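Side-chain contact in CT398 (Chlamydia trachomatis, PDB 4ILO), which is of unknown function but combines a long coiled-coil hairpin with a zinc ribbon, a build that suggests binding to DNA or RNA: residues F179-Y182 / E183-N187. Residues are numbered along the deposited sequence; the frame is centred on the assembly and turned at random.
Sequences FSVY and ERLLN
Phe179, Val181 and Tyr182 each meet the residue four places on, a compact example of how the i to i+4 spacing of an alpha-helix pairs backbone bonds with side-chain contacts. The carbonyl oxygens of all three are satisfied by amides one turn later: Glu183 N bonds to Phe179 O, Leu185 N to Val181 O and Leu186 N to Tyr182 O. The middle bond is almost straight, with a 179° angle at the hydrogen. The extended Glu183 chain, with CG anti to its own N (chi1 -172°), carries the carboxylate to the Phe179 ring. There OE1 makes a short contact, 3.1 Å, with the aromatic C-H carbon Phe179 CE2, while the two planes are inclined by 58°. Glu183 CB lies over one face of the same ring, offset toward its rim. Tyr182 and Leu186 run side by side; Leu186 CD2 packs beside the phenol end, 3.6 Å from Tyr182 OH, which is satisfied by a hydrogen bond with Asp18 OD2. Val181 CG1 touches Leu185 CD1 at 4.0 Å. Helix 176-189 thus faces two parts of the fold: Phe179, Tyr182 and Leu186 pack on the coiled-coil helix 2-86, where Ile11 meets both rings, whereas Val181 and Leu185 lie against Ile232 of strand 232-234, part of the zinc-ribbon region.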
loop_
_atom_site.group_PDB
_atom_site.type_symbol
_atom_site.label_atom_id
_atom_site.label_comp_id
_atom_site.label_asym_id
_atom_site.label_seq_id
_atom_site.Cartn_x
_atom_site.Cartn_y
_atom_site.Cartn_z
ATOM N N PHE A 179 -1.635 16.107 35.923
ATOM C CA PHE A 179 -1.517 15.984 34.474
ATOM C C PHE A 179 -0.267 15.201 34.082
ATOM O O PHE A 179 -0.310 14.313 33.219
ATOM C CB PHE A 179 -1.477 17.373 33.838
ATOM C CG PHE A 179 -1.244 17.320 32.363
ATOM C CD1 PHE A 179 -2.294 17.033 31.494
ATOM C CD2 PHE A 179 0.038 17.472 31.845
ATOM C CE1 PHE A 179 -2.078 16.934 30.121
ATOM C CE2 PHE A 179 0.260 17.387 30.461
ATOM C CZ PHE A 179 -0.796 17.113 29.604
ATOM N N SER A 180 0.864 15.552 34.693
ATOM C CA SER A 180 2.116 14.838 34.476
ATOM C C SER A 180 1.988 13.328 34.728
ATOM O O SER A 180 2.595 12.517 34.017
ATOM C CB SER A 180 3.172 15.456 35.395
ATOM O OG SER A 180 4.311 14.625 35.437
ATOM N N VAL A 181 1.225 12.927 35.749
ATOM C CA VAL A 181 0.971 11.501 35.967
ATOM C C VAL A 181 0.036 10.970 34.876
ATOM O O VAL A 181 0.313 9.945 34.225
ATOM C CB VAL A 181 0.380 11.286 37.383
ATOM C CG1 VAL A 181 -0.220 9.878 37.557
ATOM C CG2 VAL A 181 1.411 11.543 38.442
ATOM N N TYR A 182 -1.083 11.674 34.673
ATOM C CA TYR A 182 -2.106 11.287 33.710
ATOM C C TYR A 182 -1.487 10.978 32.366
ATOM O O TYR A 182 -1.767 9.937 31.758
ATOM C CB TYR A 182 -3.115 12.438 33.549
ATOM C CG TYR A 182 -3.952 12.341 32.302
ATOM C CD1 TYR A 182 -4.988 11.427 32.208
ATOM C CD2 TYR A 182 -3.684 13.143 31.204
ATOM C CE1 TYR A 182 -5.754 11.310 31.028
ATOM C CE2 TYR A 182 -4.437 13.045 30.023
ATOM C CZ TYR A 182 -5.470 12.132 29.941
ATOM O OH TYR A 182 -6.219 12.036 28.786
ATOM N N GLU A 183 -0.637 11.879 31.903
ATOM C CA GLU A 183 -0.101 11.806 30.551
ATOM C C GLU A 183 0.797 10.581 30.372
ATOM O O GLU A 183 0.768 9.941 29.318
ATOM C CB GLU A 183 0.662 13.105 30.260
ATOM C CG GLU A 183 1.104 13.254 28.832
ATOM C CD GLU A 183 1.671 14.634 28.535
ATOM O OE1 GLU A 183 2.287 15.226 29.454
ATOM O OE2 GLU A 183 1.495 15.113 27.379
ATOM N N ARG A 184 1.604 10.236 31.392
ATOM C CA ARG A 184 2.447 9.043 31.298
ATOM C C ARG A 184 1.600 7.777 31.343
ATOM O O ARG A 184 1.791 6.851 30.531
ATOM C CB ARG A 184 3.506 9.069 32.408
ATOM C CG ARG A 184 4.461 10.296 32.309
ATOM C CD ARG A 184 5.672 10.167 33.223
ATOM N NE ARG A 184 6.703 11.185 32.990
ATOM C CZ ARG A 184 7.954 11.109 33.461
ATOM N NH1 ARG A 184 8.347 10.062 34.193
ATOM N NH2 ARG A 184 8.827 12.080 33.203
ATOM N N LEU A 185 0.596 7.751 32.222
ATOM C CA LEU A 185 -0.363 6.642 32.229
ATOM C C LEU A 185 -1.020 6.477 30.858
ATOM O O LEU A 185 -1.122 5.356 30.338
ATOM C CB LEU A 185 -1.433 6.881 33.313
ATOM C CG LEU A 185 -0.996 6.621 34.765
ATOM C CD1 LEU A 185 -2.132 6.915 35.700
ATOM C CD2 LEU A 185 -0.479 5.135 34.925
ATOM N N LEU A 186 -1.474 7.590 30.260
ATOM C CA LEU A 186 -2.230 7.540 29.010
ATOM C C LEU A 186 -1.355 7.033 27.879
ATOM O O LEU A 186 -1.777 6.201 27.068
ATOM C CB LEU A 186 -2.714 8.942 28.658
ATOM C CG LEU A 186 -3.550 9.095 27.384
ATOM C CD1 LEU A 186 -4.935 8.607 27.640
ATOM C CD2 LEU A 186 -3.568 10.531 26.873
ATOM N N ASN A 187 -0.132 7.548 27.800
ATOM C CA ASN A 187 0.804 7.053 26.804
ATOM C C ASN A 187 1.047 5.564 26.973
ATOM O O ASN A 187 1.220 4.849 25.988
ATOM C CB ASN A 187 2.096 7.869 26.884
ATOM C CG ASN A 187 1.952 9.221 26.200
ATOM O OD1 ASN A 187 1.191 9.354 25.228
ATOM N ND2 ASN A 187 2.665 10.226 26.697
#